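Local structure of acetylene hydratase Ahy (Pelobacter acetylenicus, 2E7Z) at residues L460-V465 against K511-L516; V5-D10 against N111-Y116. The protein catalyses the non-redox hydration of acetylene to acetaldehyde, using a tungsten bis(molybdopterin guanine dinucleotide) cofactor and a [4Fe-4S] cluster. One frame throughout, in Å; residues are numbered along the deposited sequence.

Interaction 1 of 2, residues L460-V465 against K511-L516; sequences LERPVV and KDRLEL. With MGD (2-amino-5,6-dimercapto-7-methyl-3,7,8a,9-tetrahydro-8-oxa-1,3,9,10-tetraaza-anthracen-4-one guanosine dinucleotide), chain E.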
loop_
_atom_site.group_PDB
_atom_site.type_symbol
_atom_site.label_atom_id
_atom_site.label_comp_id
_atom_site.label_asym_id
_atom_site.label_seq_id
_atom_site.Cartn_x
_atom_site.Cartn_y
_atom_site.Cartn_z
ATOM N N LEU A 460 13.634 -1.004 15.963
ATOM C CA LEU A 460 14.728 -0.530 16.825
ATOM C C LEU A 460 15.684 -1.687 17.171
ATOM O O LEU A 460 16.632 -1.502 17.944
ATOM C CB LEU A 460 14.164 0.131 18.114
ATOM C CG LEU A 460 13.545 1.512 17.877
ATOM C CD1 LEU A 460 12.735 1.920 19.137
ATOM C CD2 LEU A 460 14.625 2.548 17.576
ATOM N N GLU A 461 15.421 -2.875 16.608
ATOM C CA GLU A 461 16.163 -4.082 16.954
ATOM C C GLU A 461 16.837 -4.733 15.755
ATOM O O GLU A 461 17.241 -5.912 15.824
ATOM C CB GLU A 461 15.232 -5.115 17.595
ATOM C CG GLU A 461 14.475 -4.606 18.831
ATOM C CD GLU A 461 13.379 -5.561 19.293
ATOM O OE1 GLU A 461 12.904 -6.403 18.479
ATOM O OE2 GLU A 461 13.001 -5.460 20.480
ATOM N N ARG A 462 16.972 -4.002 14.648
ATOM C CA ARG A 462 17.479 -4.638 13.438
ATOM C C ARG A 462 18.213 -3.688 12.506
ATOM O O ARG A 462 17.827 -2.526 12.367
ATOM C CB ARG A 462 16.317 -5.304 12.682
ATOM C CG ARG A 462 15.236 -4.317 12.154
ATOM C CD ARG A 462 14.030 -5.093 11.667
ATOM N NE ARG A 462 12.954 -4.223 11.197
ATOM C CZ ARG A 462 11.659 -4.445 11.446
ATOM N NH1 ARG A 462 10.741 -3.617 10.969
ATOM N NH2 ARG A 462 11.277 -5.519 12.141
ATOM N N PRO A 463 19.232 -4.206 11.811
ATOM C CA PRO A 463 19.822 -3.429 10.719
ATOM C C PRO A 463 18.935 -3.568 9.479
ATOM O O PRO A 463 18.230 -4.575 9.346
ATOM C CB PRO A 463 21.136 -4.146 10.472
ATOM C CG PRO A 463 20.825 -5.589 10.762
ATOM C CD PRO A 463 19.835 -5.553 11.920
ATOM N N VAL A 464 18.987 -2.594 8.588
ATOM C CA VAL A 464 18.301 -2.697 7.293
ATOM C C VAL A 464 19.138 -2.056 6.201
ATOM O O VAL A 464 19.654 -0.951 6.374
ATOM C CB VAL A 464 16.912 -1.974 7.309
ATOM C CG1 VAL A 464 16.226 -2.094 5.940
ATOM C CG2 VAL A 464 16.000 -2.538 8.378
ATOM N N VAL A 465 19.268 -2.770 5.086
ATOM C CA VAL A 465 19.705 -2.158 3.841
ATOM C C VAL A 465 18.468 -1.939 2.982
ATOM O O VAL A 465 17.685 -2.858 2.764
ATOM C CB VAL A 465 20.711 -3.075 3.091
ATOM C CG1 VAL A 465 20.927 -2.628 1.628
ATOM C CG2 VAL A 465 22.041 -3.114 3.836
ATOM N N LYS A 511 23.391 -18.014 6.169
ATOM C CA LYS A 511 23.063 -18.660 7.447
ATOM C C LYS A 511 22.193 -17.803 8.358
ATOM O O LYS A 511 21.537 -18.340 9.254
ATOM C CB LYS A 511 24.312 -19.093 8.225
ATOM C CG LYS A 511 25.212 -20.082 7.490
ATOM C CD LYS A 511 24.439 -21.249 6.885
ATOM C CE LYS A 511 25.341 -22.112 6.013
ATOM N NZ LYS A 511 24.555 -23.139 5.278
ATOM N N ASP A 512 22.198 -16.485 8.142
ATOM C CA ASP A 512 21.391 -15.568 8.930
ATOM C C ASP A 512 21.168 -14.300 8.121
ATOM O O ASP A 512 21.686 -14.139 7.010
ATOM C CB ASP A 512 22.027 -15.262 10.297
ATOM C CG ASP A 512 23.475 -14.790 10.205
ATOM O OD1 ASP A 512 23.858 -14.156 9.206
ATOM O OD2 ASP A 512 24.243 -15.073 11.158
ATOM N N ARG A 513 20.368 -13.408 8.687
ATOM C CA ARG A 513 20.028 -12.183 8.007
ATOM C C ARG A 513 21.270 -11.359 7.684
ATOM O O ARG A 513 21.320 -10.712 6.657
ATOM C CB ARG A 513 18.978 -11.381 8.772
ATOM C CG ARG A 513 18.547 -10.130 7.989
ATOM C CD ARG A 513 17.532 -9.279 8.718
ATOM N NE ARG A 513 18.024 -9.007 10.062
ATOM C CZ ARG A 513 17.295 -8.594 11.095
ATOM N NH1 ARG A 513 16.018 -8.258 10.923
ATOM N NH2 ARG A 513 17.839 -8.509 12.326
ATOM N N LEU A 514 22.278 -11.386 8.540
ATOM C CA LEU A 514 23.462 -10.583 8.262
ATOM C C LEU A 514 24.168 -11.092 7.011
ATOM O O LEU A 514 24.628 -10.304 6.172
ATOM C CB LEU A 514 24.407 -10.562 9.463
ATOM C CG LEU A 514 25.717 -9.795 9.275
ATOM C CD1 LEU A 514 25.479 -8.339 8.869
ATOM C CD2 LEU A 514 26.532 -9.900 10.557
ATOM N N GLU A 515 24.253 -12.405 6.857
ATOM C CA GLU A 515 24.872 -12.911 5.625
ATOM C C GLU A 515 24.068 -12.534 4.383
ATOM O O GLU A 515 24.622 -12.255 3.313
ATOM C CB GLU A 515 25.054 -14.431 5.694
ATOM C CG GLU A 515 26.159 -14.879 6.634
ATOM C CD GLU A 515 26.532 -16.358 6.503
ATOM O OE1 GLU A 515 26.058 -17.068 5.591
ATOM O OE2 GLU A 515 27.315 -16.791 7.369
ATOM N N LEU A 516 22.750 -12.550 4.512
ATOM C CA LEU A 516 21.866 -12.160 3.426
ATOM C C LEU A 516 21.999 -10.667 3.099
ATOM O O LEU A 516 22.070 -10.301 1.909
ATOM C CB LEU A 516 20.436 -12.536 3.810
ATOM C CG LEU A 516 19.334 -12.101 2.826
ATOM C CD1 LEU A 516 19.578 -12.690 1.418
ATOM C CD2 LEU A 516 17.995 -12.579 3.362
HETATM P PB MGD E . -1.998 -3.756 9.038
HETATM O O1B MGD E . -3.146 -4.416 8.315
HETATM O O2B MGD E . -2.263 -2.867 10.197
HETATM O O3B MGD E . -1.100 -2.886 8.032
HETATM O O3A MGD E . -1.310 -2.845 5.529
HETATM P PA MGD E . -0.292 -3.283 6.701
HETATM O O1A MGD E . 0.935 -2.421 6.727
HETATM O O2A MGD E . -0.160 -4.771 6.576
HETATM O "O5'" MGD E . -1.026 -4.956 9.500
HETATM C "C5'" MGD E . 0.321 -4.664 9.832
HETATM C "C4'" MGD E . 0.721 -5.667 10.896
HETATM O "O4'" MGD E . 2.150 -5.598 11.027
HETATM C "C3'" MGD E . 0.208 -5.322 12.290
HETATM O "O3'" MGD E . -0.536 -6.440 12.801
HETATM C "C2'" MGD E . 1.452 -5.017 13.151
HETATM O "O2'" MGD E . 1.388 -5.421 14.533
HETATM C "C1'" MGD E . 2.506 -5.798 12.414
HETATM N N9 MGD E . 3.884 -5.293 12.511
HETATM C C8 MGD E . 4.295 -4.001 12.508
HETATM N N7 MGD E . 5.636 -3.927 12.508
HETATM C C5 MGD E . 6.094 -5.196 12.435
HETATM C C6 MGD E . 7.391 -5.850 12.390
HETATM O O6 MGD E . 8.451 -5.190 12.392
HETATM N N1 MGD E . 7.376 -7.191 12.303
HETATM C C2 MGD E . 6.289 -7.953 12.355
HETATM N N2 MGD E . 6.424 -9.308 12.259
HETATM N N3 MGD E . 5.071 -7.423 12.405
HETATM C C4 MGD E . 4.945 -6.080 12.437
HETATM C C10 MGD E . -1.278 -1.485 5.093
HETATM C C11 MGD E . -2.032 -1.431 3.782
HETATM O O11 MGD E . -3.392 -1.710 4.110
HETATM C C12 MGD E . -1.894 -0.064 3.159
HETATM S S12 MGD E . -0.320 0.566 2.932
HETATM C C13 MGD E . -2.973 0.615 2.738
HETATM S S13 MGD E . -2.868 2.209 2.146
HETATM C C14 MGD E . -4.357 0.045 2.771
HETATM N N15 MGD E . -5.194 0.689 3.771
HETATM C C16 MGD E . -6.426 0.120 3.910
HETATM C C17 MGD E . -7.643 0.859 4.274
HETATM O O17 MGD E . -7.601 2.095 4.466
HETATM N N18 MGD E . -8.792 0.162 4.378
HETATM C C19 MGD E . -8.875 -1.175 4.164
HETATM N N19 MGD E . -10.055 -1.818 4.292
HETATM N N20 MGD E . -7.798 -1.909 3.855
HETATM C C21 MGD E . -6.600 -1.330 3.707
HETATM N N22 MGD E . -5.545 -2.074 3.367
HETATM C C23 MGD E . -4.276 -1.470 3.019
HETATM O O HOH W 1 16.697 -8.365 14.952
#
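Arg513 and the Arg462-Pro463 pair illustrate how one long side chain can join a surface helix to a buried loop without a direct hydrogen bond. The Arg513 side chain leaves the first turn of helix 513-520 with CG opposite the backbone nitrogen (chi1 -176°), runs straight and bends at chi3 to reach the loop. Pro463 CD lies over one face of its guanidinium, 3.6 Å from Arg513 NH2, while Arg462 CB comes obliquely to within 3.5 Å of Arg513 NH1. Asp457 spans the two arginines, whose guanidinium planes stand 69° apart, with a salt bridge to each; Ser114 also meets Arg513 NH1. With an alanine at Arg513, the Asp457 carboxylate would probably lose one of its two arginine partners, and a gap would be likely to open beside Pro463.

Around this tight core the contact is looser. In the plane of the Arg513 guanidinium, at its edge, a water accepts from Arg513 NH2 at 2.9 Å and donates to Glu461 O at 2.7 Å, and the exposed Leu514 side chain stays 5.7 Å from the nearest atom of 460-465. On the inner side, Arg462 turns its terminal nitrogens to the cofactor guanine, whose O6 accepts from NH1 at 3.1 Å and from NH2 at 2.9 Å; NH1 also bonds Gln7 OE1. This fork belongs to the guanine pocket of one molybdopterin guanine dinucleotide, a cofactor characteristic of the DMSO reductase family.

Interaction 2 of 2, residues V5-D10 against N111-Y116; sequences VCQSCD and NQQSEY. With SF4 (iron/sulfur cluster), chain D; MGD (2-amino-5,6-dimercapto-7-methyl-3,7,8a,9-tetrahydro-8-oxa-1,3,9,10-tetraaza-anthracen-4-one guanosine dinucleotide), chain E.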
loop_
_atom_site.group_PDB
_atom_site.type_symbol
_atom_site.label_atom_id
_atom_site.label_comp_id
_atom_site.label_asym_id
_atom_site.label_seq_id
_atom_site.Cartn_x
_atom_site.Cartn_y
_atom_site.Cartn_z
ATOM N N VAL A 5 16.325 3.913 10.226
ATOM C CA VAL A 5 15.143 4.139 9.405
ATOM C C VAL A 5 13.884 3.835 10.254
ATOM O O VAL A 5 13.690 2.696 10.710
ATOM C CB VAL A 5 15.177 3.274 8.130
ATOM C CG1 VAL A 5 13.848 3.403 7.394
ATOM C CG2 VAL A 5 16.371 3.670 7.241
ATOM N N CYS A 6 13.050 4.843 10.503
ATOM C CA CYS A 6 11.864 4.589 11.273
ATOM C C CYS A 6 10.917 3.746 10.424
ATOM O O CYS A 6 10.637 4.101 9.273
ATOM C CB CYS A 6 11.226 5.918 11.626
ATOM S SG CYS A 6 9.655 5.720 12.484
ATOM N N GLN A 7 10.448 2.634 10.991
ATOM C CA GLN A 7 9.476 1.782 10.300
ATOM C C GLN A 7 8.160 1.762 11.065
ATOM O O GLN A 7 7.389 0.797 10.979
ATOM C CB GLN A 7 10.059 0.383 10.101
ATOM C CG GLN A 7 11.275 0.423 9.149
ATOM C CD GLN A 7 12.395 -0.539 9.528
ATOM O OE1 GLN A 7 12.238 -1.770 9.446
ATOM N NE2 GLN A 7 13.555 0.013 9.878
ATOM N N SER A 8 7.895 2.841 11.799
ATOM C CA SER A 8 6.592 2.984 12.440
ATOM C C SER A 8 5.516 3.384 11.429
ATOM O O SER A 8 4.331 3.231 11.695
ATOM C CB SER A 8 6.649 3.960 13.617
ATOM O OG SER A 8 7.179 3.334 14.782
ATOM N N CYS A 9 5.931 3.857 10.251
ATOM C CA CYS A 9 5.049 3.899 9.090
ATOM C C CYS A 9 5.958 3.788 7.872
ATOM O O CYS A 9 7.186 3.711 8.007
ATOM C CB CYS A 9 4.112 5.127 9.055
ATOM S SG CYS A 9 4.711 6.650 8.262
ATOM N N ASP A 10 5.364 3.790 6.695
ATOM C CA ASP A 10 6.101 3.365 5.511
ATOM C C ASP A 10 6.875 4.448 4.740
ATOM O O ASP A 10 7.581 4.131 3.784
ATOM C CB ASP A 10 5.197 2.557 4.570
ATOM C CG ASP A 10 3.978 3.324 4.089
ATOM O OD1 ASP A 10 3.593 4.367 4.677
ATOM O OD2 ASP A 10 3.366 2.818 3.111
ATOM N N ASN A 111 6.972 -3.339 6.362
ATOM C CA ASN A 111 6.952 -3.314 7.810
ATOM C C ASN A 111 8.093 -4.083 8.465
ATOM O O ASN A 111 8.257 -4.009 9.681
ATOM C CB ASN A 111 5.619 -3.850 8.375
ATOM C CG ASN A 111 4.429 -2.962 8.059
ATOM O OD1 ASN A 111 4.582 -1.790 7.718
ATOM N ND2 ASN A 111 3.241 -3.534 8.150
ATOM N N GLN A 112 8.818 -4.869 7.668
ATOM C CA GLN A 112 9.799 -5.828 8.176
ATOM C C GLN A 112 11.192 -5.583 7.637
ATOM O O GLN A 112 12.176 -5.637 8.360
ATOM C CB GLN A 112 9.356 -7.235 7.791
ATOM C CG GLN A 112 8.014 -7.621 8.416
ATOM C CD GLN A 112 7.528 -8.909 7.837
ATOM O OE1 GLN A 112 7.780 -9.977 8.386
ATOM N NE2 GLN A 112 6.850 -8.825 6.699
ATOM N N GLN A 113 11.268 -5.405 6.315
ATOM C CA GLN A 113 12.515 -5.004 5.628
ATOM C C GLN A 113 13.650 -5.929 6.058
ATOM O O GLN A 113 14.750 -5.458 6.427
ATOM C CB GLN A 113 12.810 -3.529 5.871
ATOM C CG GLN A 113 11.675 -2.721 5.322
ATOM C CD GLN A 113 12.016 -1.270 5.031
ATOM O OE1 GLN A 113 13.072 -0.946 4.452
ATOM N NE2 GLN A 113 11.100 -0.393 5.382
ATOM N N SER A 114 13.384 -7.241 5.935
ATOM C CA SER A 114 14.286 -8.245 6.459
ATOM C C SER A 114 14.483 -9.479 5.595
ATOM O O SER A 114 15.351 -10.270 5.923
ATOM C CB SER A 114 13.816 -8.708 7.845
ATOM O OG SER A 114 13.994 -7.658 8.783
ATOM N N GLU A 115 13.737 -9.650 4.491
ATOM C CA GLU A 115 13.867 -10.919 3.765
ATOM C C GLU A 115 14.551 -10.807 2.403
ATOM O O GLU A 115 15.038 -11.817 1.910
ATOM C CB GLU A 115 12.551 -11.705 3.700
ATOM C CG GLU A 115 11.299 -10.985 3.177
ATOM C CD GLU A 115 11.163 -10.880 1.666
ATOM O OE1 GLU A 115 11.818 -11.626 0.879
ATOM O OE2 GLU A 115 10.324 -10.046 1.224
ATOM N N TYR A 116 14.601 -9.618 1.793
ATOM C CA TYR A 116 15.491 -9.357 0.660
ATOM C C TYR A 116 15.207 -10.259 -0.544
ATOM O O TYR A 116 16.086 -10.488 -1.372
ATOM C CB TYR A 116 16.964 -9.442 1.068
ATOM C CG TYR A 116 17.324 -8.446 2.144
ATOM C CD1 TYR A 116 17.612 -7.131 1.817
ATOM C CD2 TYR A 116 17.303 -8.808 3.494
ATOM C CE1 TYR A 116 17.921 -6.192 2.797
ATOM C CE2 TYR A 116 17.585 -7.872 4.503
ATOM C CZ TYR A 116 17.880 -6.556 4.131
ATOM O OH TYR A 116 18.162 -5.600 5.075
HETATM FE FE1 SF4 D . 6.549 9.281 11.694
HETATM FE FE2 SF4 D . 8.302 7.259 11.429
HETATM FE FE3 SF4 D . 8.305 9.301 9.652
HETATM FE FE4 SF4 D . 6.310 7.511 9.643
HETATM S S1 SF4 D . 8.463 7.048 9.150
HETATM S S2 SF4 D . 6.090 9.820 9.483
HETATM S S3 SF4 D . 6.103 7.011 11.893
HETATM S S4 SF4 D . 8.793 9.469 11.904
HETATM P PB MGD E . -1.998 -3.756 9.038
HETATM O O1B MGD E . -3.146 -4.416 8.315
HETATM O O2B MGD E . -2.263 -2.867 10.197
HETATM O O3B MGD E . -1.100 -2.886 8.032
HETATM O O3A MGD E . -1.310 -2.845 5.529
HETATM P PA MGD E . -0.292 -3.283 6.701
HETATM O O1A MGD E . 0.935 -2.421 6.727
HETATM O O2A MGD E . -0.160 -4.771 6.576
HETATM O "O5'" MGD E . -1.026 -4.956 9.500
HETATM C "C5'" MGD E . 0.321 -4.664 9.832
HETATM C "C4'" MGD E . 0.721 -5.667 10.896
HETATM O "O4'" MGD E . 2.150 -5.598 11.027
HETATM C "C3'" MGD E . 0.208 -5.322 12.290
HETATM O "O3'" MGD E . -0.536 -6.440 12.801
HETATM C "C2'" MGD E . 1.452 -5.017 13.151
HETATM O "O2'" MGD E . 1.388 -5.421 14.533
HETATM C "C1'" MGD E . 2.506 -5.798 12.414
HETATM N N9 MGD E . 3.884 -5.293 12.511
HETATM C C8 MGD E . 4.295 -4.001 12.508
HETATM N N7 MGD E . 5.636 -3.927 12.508
HETATM C C5 MGD E . 6.094 -5.196 12.435
HETATM C C6 MGD E . 7.391 -5.850 12.390
HETATM O O6 MGD E . 8.451 -5.190 12.392
HETATM N N1 MGD E . 7.376 -7.191 12.303
HETATM C C2 MGD E . 6.289 -7.953 12.355
HETATM N N2 MGD E . 6.424 -9.308 12.259
HETATM N N3 MGD E . 5.071 -7.423 12.405
HETATM C C4 MGD E . 4.945 -6.080 12.437
HETATM C C10 MGD E . -1.278 -1.485 5.093
HETATM C C11 MGD E . -2.032 -1.431 3.782
HETATM O O11 MGD E . -3.392 -1.710 4.110
HETATM C C12 MGD E . -1.894 -0.064 3.159
HETATM S S12 MGD E . -0.320 0.566 2.932
HETATM C C13 MGD E . -2.973 0.615 2.738
HETATM S S13 MGD E . -2.868 2.209 2.146
HETATM C C14 MGD E . -4.357 0.045 2.771
HETATM N N15 MGD E . -5.194 0.689 3.771
HETATM C C16 MGD E . -6.426 0.120 3.910
HETATM C C17 MGD E . -7.643 0.859 4.274
HETATM O O17 MGD E . -7.601 2.095 4.466
HETATM N N18 MGD E . -8.792 0.162 4.378
HETATM C C19 MGD E . -8.875 -1.175 4.164
HETATM N N19 MGD E . -10.055 -1.818 4.292
HETATM N N20 MGD E . -7.798 -1.909 3.855
HETATM C C21 MGD E . -6.600 -1.330 3.707
HETATM N N22 MGD E . -5.545 -2.074 3.367
HETATM C C23 MGD E . -4.276 -1.470 3.019
HETATM O O HOH W 2 5.783 0.673 8.499
#
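Gln7 NE2 donates to Val5 O at 2.8 Å, with an N-H...O angle of 158°, and this bond within the cluster loop holds the Gln7 amide, whose chain lies against Gln113. The chain of Gln7 is bent at chi2 (143°), which brings its amide back to Val5 and leaves CG 3.9 Å from Gln113 NE2. The two amides do not pair: their planes are 45° apart, and each finds polar partners elsewhere. Gln7 OE1 accepts from Arg462, whereas Gln113 NE2 serves Asn12 and Ile110 O, and Gln113 OE1 meets Gln466. Two buried glutamines thus pack through carbon-to-nitrogen contact while their polar ends are satisfied by third parties.

Residues 5-10 hold the Cys-x-x-Cys part of the [4Fe-4S] site, which Cys13 and Cys43 complete, and residues 111-116 follow strand 103-107, in the parallel part of a mixed sheet. Cys6 SG binds cluster iron FE2 and Cys9 SG binds FE4, each at 2.3 Å. Ser8 N also points at Cys6 SG, a longer bond of 3.4 Å that may withdraw a little charge from the thiolate. Asp10, an active-site residue, comes directly after the second cysteine and touches the other molybdopterin guanine dinucleotide.

On the far loop, Asn111 ND2 donates to the phosphate oxygen O1A of the cofactor at 2.9 Å. Its other amide atom, Asn111 OD1, lies 2.8 Å from a water that is also 3.0 Å from Gln7 O on the cluster loop.

The two contacts, with centres about 12 Å apart, meet along a polar seam beside the same molybdopterin guanine dinucleotide. Arg462 of interaction 1 lies next to the 5-10 loop of interaction 2, its NH1 2.8 Å from Gln7 OE1 in a probable hydrogen bond. A second crossing joins Arg513 NH1 to Ser114 OG at 3.0 Å, also probably a hydrogen bond. Between them the contacts supply two of the cofactor's many holds: interaction 1 the arginine at the guanine, interaction 2 the asparagine at the phosphate. Interaction 2 binds the iron-sulfur cluster directly, whereas the Arg462 side chain remains about 11 Å from it. Gln7, sitting between Cys6 and Cys9, meets the same Arg462 NH1 that donates to guanine O6.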